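Local coordinates for geranyltranstransferase (Thermotoga neapolitana, PDB 4WK5), which probably acts as a magnesium-dependent prenyltransferase of the FPP/GGPP synthase family in isoprenoid biosynthesis, at residues V73-E76 against R77-D80; F146-F149 against S150-A153; F184-G187 against A188-F192. All blocks are in the same frame, centred on the assembly; numbering follows the deposited sequence.

Contact 1 of 3, residues V73-E76 against R77-D80; sequences VEEE and RLVD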
ATOM      1  N   VAL A  73      18.634 -20.663   2.327  1.00 33.13           N
ATOM      2  CA  VAL A  73      17.288 -20.386   2.802  1.00 38.51           C
ATOM      3  C   VAL A  73      16.299 -21.346   2.149  1.00 42.20           C
ATOM      4  O   VAL A  73      16.384 -21.639   0.952  1.00 36.97           O
ATOM      5  CB  VAL A  73      16.862 -18.928   2.524  1.00 37.94           C
ATOM      6  CG1 VAL A  73      15.374 -18.743   2.755  1.00 38.35           C
ATOM      7  CG2 VAL A  73      17.668 -17.964   3.398  1.00 39.11           C
ATOM      8  N   GLU A  74      15.389 -21.848   2.974  1.00 50.40           N
ATOM      9  CA  GLU A  74      14.262 -22.665   2.551  1.00 59.34           C
ATOM     10  C   GLU A  74      13.502 -22.008   1.405  1.00 58.50           C
ATOM     11  O   GLU A  74      13.140 -20.835   1.494  1.00 57.03           O
ATOM     12  CB  GLU A  74      13.310 -22.912   3.730  1.00 66.57           C
ATOM     13  CG  GLU A  74      13.116 -21.735   4.705  1.00 75.00           C
ATOM     14  CD  GLU A  74      14.322 -21.431   5.601  1.00 83.64           C
ATOM     15  OE1 GLU A  74      15.372 -22.101   5.466  1.00 86.82           O
ATOM     16  OE2 GLU A  74      14.215 -20.501   6.432  1.00 84.30           O
ATOM     17  N   GLU A  75      13.251 -22.769   0.344  1.00 54.91           N
ATOM     18  CA  GLU A  75      12.677 -22.234  -0.887  1.00 51.65           C
ATOM     19  C   GLU A  75      11.315 -21.542  -0.721  1.00 47.23           C
ATOM     20  O   GLU A  75      11.084 -20.495  -1.323  1.00 37.80           O
ATOM     21  CB  GLU A  75      12.558 -23.360  -1.918  1.00 57.71           C
ATOM     22  CG  GLU A  75      12.153 -22.905  -3.318  1.00 61.54           C
ATOM     23  CD  GLU A  75      13.269 -22.197  -4.065  1.00 66.36           C
ATOM     24  OE1 GLU A  75      14.312 -21.881  -3.452  1.00 67.89           O
ATOM     25  OE2 GLU A  75      13.097 -21.953  -5.278  1.00 70.30           O
ATOM     26  N   GLU A  76      10.433 -22.110   0.100  1.00 44.14           N
ATOM     27  CA  GLU A  76       9.039 -21.663   0.154  1.00 41.96           C
ATOM     28  C   GLU A  76       8.877 -20.228   0.649  1.00 43.91           C
ATOM     29  O   GLU A  76       8.196 -19.419   0.012  1.00 39.37           O
ATOM     30  CB  GLU A  76       8.213 -22.611   1.031  1.00 52.07           C
ATOM     31  CG  GLU A  76       6.744 -22.219   1.153  1.00 58.87           C
ATOM     32  CD  GLU A  76       6.079 -21.933  -0.190  1.00 63.78           C
ATOM     33  OE1 GLU A  76       6.344 -22.663  -1.170  1.00 64.18           O
ATOM     34  OE2 GLU A  76       5.284 -20.971  -0.264  1.00 65.47           O
ATOM     35  N   ARG A  77       9.495 -19.924   1.786  0.51 44.47           N
ATOM     36  CA  ARG A  77       9.465 -18.573   2.334  0.51 43.53           C
ATOM     37  C   ARG A  77      10.192 -17.607   1.403  0.51 38.29           C
ATOM     38  O   ARG A  77       9.836 -16.433   1.306  0.51 34.21           O
ATOM     39  CB  ARG A  77      10.091 -18.535   3.732  0.51 46.67           C
ATOM     40  CG  ARG A  77       9.249 -19.194   4.816  0.51 48.23           C
ATOM     41  CD  ARG A  77       9.784 -18.860   6.201  0.51 46.44           C
ATOM     42  NE  ARG A  77       8.708 -18.619   7.161  0.51 49.59           N
ATOM     43  CZ  ARG A  77       8.432 -19.410   8.193  0.51 50.57           C
ATOM     44  NH1 ARG A  77       7.434 -19.106   9.013  0.51 49.87           N
ATOM     45  NH2 ARG A  77       9.154 -20.500   8.410  0.51 52.87           N
ATOM     46  N   LEU A  78      11.211 -18.113   0.719  1.00 33.83           N
ATOM     47  CA  LEU A  78      11.974 -17.307  -0.226  1.00 30.18           C
ATOM     48  C   LEU A  78      11.076 -16.915  -1.410  1.00 26.17           C
ATOM     49  O   LEU A  78      11.084 -15.764  -1.864  1.00 25.51           O
ATOM     50  CB  LEU A  78      13.204 -18.080  -0.706  1.00 31.82           C
ATOM     51  CG  LEU A  78      14.472 -17.383  -1.188  1.00 37.41           C
ATOM     52  CD1 LEU A  78      15.060 -16.479  -0.115  1.00 32.77           C
ATOM     53  CD2 LEU A  78      15.482 -18.443  -1.616  1.00 33.05           C
ATOM     54  N   VAL A  79      10.302 -17.877  -1.905  1.00 24.88           N
ATOM     55  CA  VAL A  79       9.406 -17.622  -3.037  1.00 28.01           C
ATOM     56  C   VAL A  79       8.385 -16.542  -2.685  1.00 27.31           C
ATOM     57  O   VAL A  79       8.124 -15.645  -3.490  1.00 24.61           O
ATOM     58  CB  VAL A  79       8.680 -18.909  -3.483  1.00 28.38           C
ATOM     59  CG1 VAL A  79       7.535 -18.586  -4.444  1.00 33.71           C
ATOM     60  CG2 VAL A  79       9.675 -19.882  -4.113  1.00 33.31           C
ATOM     61  N   ASP A  80       7.835 -16.615  -1.472  1.00 29.76           N
ATOM     62  CA  ASP A  80       6.899 -15.603  -0.977  1.00 35.41           C
ATOM     63  C   ASP A  80       7.471 -14.192  -1.021  1.00 26.89           C
ATOM     64  O   ASP A  80       6.802 -13.264  -1.499  1.00 27.04           O
ATOM     65  CB  ASP A  80       6.466 -15.918   0.457  1.00 39.07           C
ATOM     66  CG  ASP A  80       5.542 -17.113   0.540  1.00 39.57           C
ATOM     67  OD1 ASP A  80       4.918 -17.458  -0.484  1.00 38.88           O
ATOM     68  OD2 ASP A  80       5.444 -17.698   1.638  1.00 46.28           O
TER
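Val73 and Leu78 close a hydrophobic staple over the first turn of helix 75-96: Val73, the residue before the N-cap Glu74, meets Leu78, the fourth residue of the helix. Leu78 shows how the staple works. Leu78 CB rests by the turn's carbonyls, 3.3 Å from Glu75 O. CG stands anti to the backbone N (chi1 -153°), which carries the branches back toward the helix start; Leu78 CD1 reaches Val73 CG1 at 3.7 Å, while Leu78 CD2 stops 4.1 Å from Glu75 OE1. Pro197 and the helix 59-70 residues Val64 and Leu65 pack on the same leucine. Along the helix, Leu78 N bonds Glu74 O only weakly, Val79 N reaches Glu75 O at 2.8 Å, and Asp80 N bonds Glu76 O. One turn on, two like charges lie close together, probably eased by Arg31, which forms salt bridges with both Glu76 and Asp80. Replacing Asp80 with an alanine is likely to leave the Arg31 guanidinium with Glu76 as its one carboxylate of the pair, and freer to turn. The two acids present their carboxylates at 74° to each other, with Glu76 OE2 3.5 Å from Asp80 OD1.

Contact 2 of 3, residues F146-F149 against S150-A153; sequences FEEF and SETA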
ATOM      1  N   PHE A 146       8.528  -7.835   8.138  0.56 22.06           N
ATOM      2  CA  PHE A 146       7.374  -6.955   7.936  0.56 22.89           C
ATOM      3  C   PHE A 146       7.822  -5.513   8.000  0.56 20.47           C
ATOM      4  O   PHE A 146       7.533  -4.698   7.117  0.56 20.69           O
ATOM      5  CB  PHE A 146       6.291  -7.171   9.004  0.56 25.92           C
ATOM      6  CG  PHE A 146       5.837  -8.590   9.163  0.56 20.29           C
ATOM      7  CD1 PHE A 146       6.077  -9.536   8.182  0.56 26.27           C
ATOM      8  CD2 PHE A 146       5.137  -8.968  10.298  0.56 23.58           C
ATOM      9  CE1 PHE A 146       5.647 -10.836   8.338  0.56 25.76           C
ATOM     10  CE2 PHE A 146       4.704 -10.265  10.461  0.56 27.23           C
ATOM     11  CZ  PHE A 146       4.964 -11.203   9.480  0.56 23.74           C
ATOM     12  N   GLU A 147       8.529  -5.209   9.081  1.00 18.85           N
ATOM     13  CA  GLU A 147       9.004  -3.858   9.349  1.00 21.89           C
ATOM     14  C   GLU A 147       9.955  -3.383   8.249  1.00 19.27           C
ATOM     15  O   GLU A 147       9.822  -2.268   7.719  1.00 20.69           O
ATOM     16  CB  GLU A 147       9.695  -3.822  10.719  1.00 29.15           C
ATOM     17  CG  GLU A 147       9.832  -2.444  11.329  1.00 46.44           C
ATOM     18  CD  GLU A 147      10.329  -2.505  12.767  1.00 51.04           C
ATOM     19  OE1 GLU A 147       9.899  -3.413  13.512  1.00 48.75           O
ATOM     20  OE2 GLU A 147      11.153  -1.647  13.146  1.00 61.89           O
ATOM     21  N   GLU A 148      10.888  -4.249   7.872  1.00 19.78           N
ATOM     22  CA  GLU A 148      11.864  -3.897   6.844  1.00 19.95           C
ATOM     23  C   GLU A 148      11.196  -3.647   5.501  1.00 18.40           C
ATOM     24  O   GLU A 148      11.540  -2.697   4.798  1.00 19.95           O
ATOM     25  CB  GLU A 148      12.916  -4.998   6.709  1.00 25.64           C
ATOM     26  CG  GLU A 148      14.067  -4.666   5.789  1.00 35.11           C
ATOM     27  CD  GLU A 148      15.062  -3.699   6.415  1.00 50.10           C
ATOM     28  OE1 GLU A 148      14.996  -3.480   7.644  1.00 51.50           O
ATOM     29  OE2 GLU A 148      15.913  -3.162   5.677  1.00 55.60           O
ATOM     30  N   PHE A 149      10.243  -4.507   5.143  1.00 15.31           N
ATOM     31  CA  PHE A 149       9.496  -4.309   3.911  1.00 14.31           C
ATOM     32  C   PHE A 149       8.707  -2.998   3.917  1.00 17.68           C
ATOM     33  O   PHE A 149       8.713  -2.254   2.928  1.00 16.58           O
ATOM     34  CB  PHE A 149       8.540  -5.481   3.657  1.00 16.56           C
ATOM     35  CG  PHE A 149       7.855  -5.403   2.321  1.00 18.85           C
ATOM     36  CD1 PHE A 149       8.562  -5.684   1.157  1.00 19.97           C
ATOM     37  CD2 PHE A 149       6.519  -5.034   2.220  1.00 19.37           C
ATOM     38  CE1 PHE A 149       7.951  -5.618  -0.090  1.00 20.51           C
ATOM     39  CE2 PHE A 149       5.895  -4.973   0.971  1.00 16.33           C
ATOM     40  CZ  PHE A 149       6.622  -5.271  -0.189  1.00 18.02           C
ATOM     41  N   SER A 150       8.051  -2.698   5.039  1.00 16.94           N
ATOM     42  CA  SER A 150       7.231  -1.496   5.105  1.00 16.30           C
ATOM     43  C   SER A 150       8.103  -0.238   5.013  1.00 17.10           C
ATOM     44  O   SER A 150       7.729   0.735   4.364  1.00 16.48           O
ATOM     45  CB  SER A 150       6.405  -1.493   6.402  1.00 17.58           C
ATOM     46  OG  SER A 150       5.464  -2.560   6.401  1.00 22.39           O
ATOM     47  N   GLU A 151       9.259  -0.262   5.671  1.00 18.45           N
ATOM     48  CA  GLU A 151      10.206   0.854   5.593  1.00 16.59           C
ATOM     49  C   GLU A 151      10.717   1.031   4.163  1.00 18.28           C
ATOM     50  O   GLU A 151      10.836   2.154   3.669  1.00 18.94           O
ATOM     51  CB  GLU A 151      11.372   0.638   6.559  1.00 23.21           C
ATOM     52  CG  GLU A 151      10.966   0.726   8.026  1.00 38.79           C
ATOM     53  CD  GLU A 151      12.079   0.328   8.980  1.00 57.86           C
ATOM     54  OE1 GLU A 151      13.205   0.046   8.513  1.00 64.30           O
ATOM     55  OE2 GLU A 151      11.819   0.293  10.201  1.00 63.25           O
ATOM     56  N   THR A 152      10.979  -0.086   3.485  1.00 16.93           N
ATOM     57  CA  THR A 152      11.443  -0.058   2.096  1.00 14.16           C
ATOM     58  C   THR A 152      10.392   0.564   1.195  1.00 15.53           C
ATOM     59  O   THR A 152      10.708   1.364   0.325  1.00 15.80           O
ATOM     60  CB  THR A 152      11.804  -1.473   1.610  1.00 19.01           C
ATOM     61  OG1 THR A 152      12.913  -1.943   2.389  1.00 19.62           O
ATOM     62  CG2 THR A 152      12.204  -1.485   0.126  1.00 20.74           C
ATOM     63  N   ALA A 153       9.134   0.179   1.407  1.00 14.07           N
ATOM     64  CA  ALA A 153       8.039   0.686   0.594  1.00 13.48           C
ATOM     65  C   ALA A 153       7.934   2.197   0.693  1.00 15.34           C
ATOM     66  O   ALA A 153       7.769   2.889  -0.306  1.00 15.03           O
ATOM     67  CB  ALA A 153       6.709   0.035   1.038  1.00 14.33           C
TER
HETATM   68  O   HOH W   1      13.306  -2.410   9.715  1.00 50.93           O
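The Phe149 ring stands oblique to the backbone of the following residue, Phe149 CG lying 3.8 Å from Ser150 N, and the rings of Phe134 and Phe192 each meet it edge-to-face. The other flat groups are carboxylates. Glu147 and Glu151 run side by side in the same direction, and their planes are turned 67° apart where Glu147 OE2 comes within 3.6 Å of Glu151 OE2. Glu148 instead crosses Glu151 at about a right angle, and a water mediates between them, donating to Glu148 OE1 at 2.9 Å and, more weakly, to Glu151 OE1 at 2.7 Å. The other oxygen of Glu148 is held in a salt bridge by Lys209, which probably eases this cluster of negative charge. All this decorates the first turns of helix 143-166, in the all-helical isoprenoid synthase fold, where one side packs on the second subunit: Phe146 meets Phe146 of that chain. Hydroxyls on the helix fold back onto its own carbonyls. Ser150 OG gives a bond of 3.1 Å to Phe146 O from above the carbonyl plane, adding to that of Ser150 N. Thr152 has OG1 beside its backbone N (chi1 -64°), which aims the hydroxyl at Glu148 O, 2.9 Å from Thr152 OG1; Thr152 N also bonds Glu148 O, at 3.0 Å, from the opposite face of the carbonyl plane.

Contact 3 of 3, residues F184-G187 against A188-F192; sequences FKTG and ALFAF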
ATOM      1  N   PHE A 184      16.804   6.021  -2.998  1.00 18.15           N
ATOM      2  CA  PHE A 184      15.457   5.768  -2.496  1.00 19.71           C
ATOM      3  C   PHE A 184      14.566   5.079  -3.529  1.00 18.02           C
ATOM      4  O   PHE A 184      13.846   4.118  -3.217  1.00 18.52           O
ATOM      5  CB  PHE A 184      14.780   7.072  -2.066  1.00 18.49           C
ATOM      6  CG  PHE A 184      15.134   7.528  -0.668  1.00 21.80           C
ATOM      7  CD1 PHE A 184      16.316   7.142  -0.063  1.00 35.43           C
ATOM      8  CD2 PHE A 184      14.245   8.316   0.040  1.00 22.24           C
ATOM      9  CE1 PHE A 184      16.627   7.569   1.225  1.00 40.40           C
ATOM     10  CE2 PHE A 184      14.547   8.746   1.337  1.00 26.44           C
ATOM     11  CZ  PHE A 184      15.737   8.370   1.923  1.00 33.85           C
ATOM     12  N   LYS A 185      14.597   5.571  -4.764  1.00 15.56           N
ATOM     13  CA  LYS A 185      13.636   5.118  -5.771  1.00 17.91           C
ATOM     14  C   LYS A 185      13.922   3.720  -6.317  1.00 19.47           C
ATOM     15  O   LYS A 185      12.991   2.976  -6.677  1.00 20.95           O
ATOM     16  CB  LYS A 185      13.597   6.129  -6.923  1.00 23.03           C
ATOM     17  CG  LYS A 185      12.667   5.785  -8.074  1.00 34.82           C
ATOM     18  CD  LYS A 185      13.057   6.613  -9.301  1.00 41.26           C
ATOM     19  CE  LYS A 185      12.348   6.141 -10.559  1.00 56.28           C
ATOM     20  NZ  LYS A 185      10.874   6.263 -10.450  1.00 59.49           N
ATOM     21  N   THR A 186      15.204   3.367  -6.384  1.00 18.49           N
ATOM     22  CA  THR A 186      15.631   2.103  -6.974  1.00 16.86           C
ATOM     23  C   THR A 186      16.496   1.285  -6.008  1.00 22.77           C
ATOM     24  O   THR A 186      16.314   0.069  -5.859  1.00 20.12           O
ATOM     25  CB  THR A 186      16.421   2.349  -8.277  1.00 21.38           C
ATOM     26  OG1 THR A 186      15.603   3.122  -9.165  1.00 21.17           O
ATOM     27  CG2 THR A 186      16.800   1.024  -8.950  1.00 23.29           C
ATOM     28  N   GLY A 187      17.424   1.959  -5.340  1.00 19.19           N
ATOM     29  CA  GLY A 187      18.316   1.296  -4.400  1.00 17.65           C
ATOM     30  C   GLY A 187      17.605   0.555  -3.278  1.00 19.54           C
ATOM     31  O   GLY A 187      17.983  -0.572  -2.933  1.00 20.12           O
ATOM     32  N   ALA A 188      16.576   1.175  -2.706  1.00 17.75           N
ATOM     33  CA  ALA A 188      15.958   0.607  -1.508  1.00 19.73           C
ATOM     34  C   ALA A 188      15.365  -0.785  -1.778  1.00 17.19           C
ATOM     35  O   ALA A 188      15.486  -1.686  -0.937  1.00 17.41           O
ATOM     36  CB  ALA A 188      14.877   1.562  -0.946  1.00 20.09           C
ATOM     37  N   LEU A 189      14.745  -0.981  -2.940  1.00 18.09           N
ATOM     38  CA  LEU A 189      14.111  -2.271  -3.192  1.00 17.65           C
ATOM     39  C   LEU A 189      15.176  -3.332  -3.482  1.00 17.71           C
ATOM     40  O   LEU A 189      15.022  -4.490  -3.089  1.00 18.64           O
ATOM     41  CB  LEU A 189      13.102  -2.200  -4.343  1.00 19.27           C
ATOM     42  CG  LEU A 189      12.219  -3.441  -4.558  1.00 19.79           C
ATOM     43  CD1 LEU A 189      11.515  -3.868  -3.271  1.00 20.13           C
ATOM     44  CD2 LEU A 189      11.173  -3.106  -5.633  1.00 19.30           C
ATOM     45  N   PHE A 190      16.259  -2.952  -4.153  1.00 17.36           N
ATOM     46  CA  PHE A 190      17.347  -3.918  -4.349  1.00 19.77           C
ATOM     47  C   PHE A 190      18.028  -4.243  -3.028  1.00 20.82           C
ATOM     48  O   PHE A 190      18.425  -5.377  -2.800  1.00 19.66           O
ATOM     49  CB  PHE A 190      18.366  -3.403  -5.373  1.00 18.55           C
ATOM     50  CG  PHE A 190      17.940  -3.626  -6.807  1.00 22.79           C
ATOM     51  CD1 PHE A 190      17.973  -4.901  -7.366  1.00 24.55           C
ATOM     52  CD2 PHE A 190      17.505  -2.564  -7.588  1.00 19.46           C
ATOM     53  CE1 PHE A 190      17.573  -5.108  -8.690  1.00 24.98           C
ATOM     54  CE2 PHE A 190      17.107  -2.754  -8.898  1.00 22.37           C
ATOM     55  CZ  PHE A 190      17.144  -4.034  -9.458  1.00 23.44           C
ATOM     56  N   ALA A 191      18.156  -3.260  -2.140  1.00 18.52           N
ATOM     57  CA  ALA A 191      18.748  -3.537  -0.835  1.00 20.23           C
ATOM     58  C   ALA A 191      17.901  -4.574  -0.090  1.00 20.13           C
ATOM     59  O   ALA A 191      18.427  -5.459   0.606  1.00 20.14           O
ATOM     60  CB  ALA A 191      18.870  -2.254  -0.022  1.00 22.43           C
ATOM     61  N   PHE A 192      16.581  -4.460  -0.236  1.00 18.04           N
ATOM     62  CA  PHE A 192      15.679  -5.399   0.412  1.00 16.81           C
ATOM     63  C   PHE A 192      15.834  -6.794  -0.191  1.00 19.58           C
ATOM     64  O   PHE A 192      15.734  -7.791   0.532  1.00 21.10           O
ATOM     65  CB  PHE A 192      14.222  -4.924   0.309  1.00 17.21           C
ATOM     66  CG  PHE A 192      13.244  -5.839   0.990  1.00 17.18           C
ATOM     67  CD1 PHE A 192      13.052  -5.772   2.365  1.00 17.19           C
ATOM     68  CD2 PHE A 192      12.521  -6.777   0.257  1.00 17.87           C
ATOM     69  CE1 PHE A 192      12.144  -6.627   2.995  1.00 20.10           C
ATOM     70  CE2 PHE A 192      11.617  -7.626   0.881  1.00 20.38           C
ATOM     71  CZ  PHE A 192      11.430  -7.550   2.246  1.00 20.40           C
TER
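Between Phe184 and Ala188 the helix widens into a pi-type turn across residues 184-187, Thr186 taking a phi of -125°, and Phe184 O lies 3.6 Å from Ala188 CB. Ordinary helical pairing returns in steps: Phe190 N reaches Thr186 O in a weak bond, whereas Ala191 N binds Gly187 O firmly at 2.8 Å, almost in line with the carbonyl. The Ala191 methyl carbon, CB, sits 3.5 Å from that same Gly187 O. Among the side chains, Thr186 and Phe190 carry the contact, lying side by side and pointing the same way. Thr186 divides its branches between two tasks. With OG1 beside the backbone N (chi1 -56°), Thr186 CG2 stands anti to it and lies in the plane of the Phe190 ring at its edge, 3.8 Å from Phe190 CE2, while OG1 hydrogen-bonds Gln220 on helix 206-229. The same ring edge also receives Thr186 O, near the ring plane and 3.4 Å from Phe190 CD2. Helix 175-201 is a central helix of the isoprenoid synthase fold, and the Phe-Lys-Thr-Gly run recalls the lysine-threonine pair of related prenyl synthases, which lies beside their diphosphate site. Consistent with such a place, Lys185 packs on Asp96, within an aspartate-rich sequence of the kind that binds magnesium in this family. Beyond Thr186, the Phe190 ring meets Phe215 edge-to-face and touches Phe219, while on another side of the helix Phe184 meets the ring of Phe40 of the second subunit.

Read from the N terminus, the three contacts come in series, none nested or crossing, and none encloses a loop: contact 1 joins the loop before helix 75-96 to its first turns, contacts 2 and 3 successive turns of one helix each. Contact 1 lies about 18 Å, centre to centre, from contact 2 and does not touch it. Contacts 2 and 3 belong to helices that follow each other in the chain, and here the turns do meet: Thr152 CG2 approaches Ala188 O at 3.5 Å, and the Phe192 ring packs against Glu148. Phe192 also reaches Val81 and Val85, so helix 175-201 bridges helices 143-166 and 75-96; Leu78 of contact 1 packs on its Pro197.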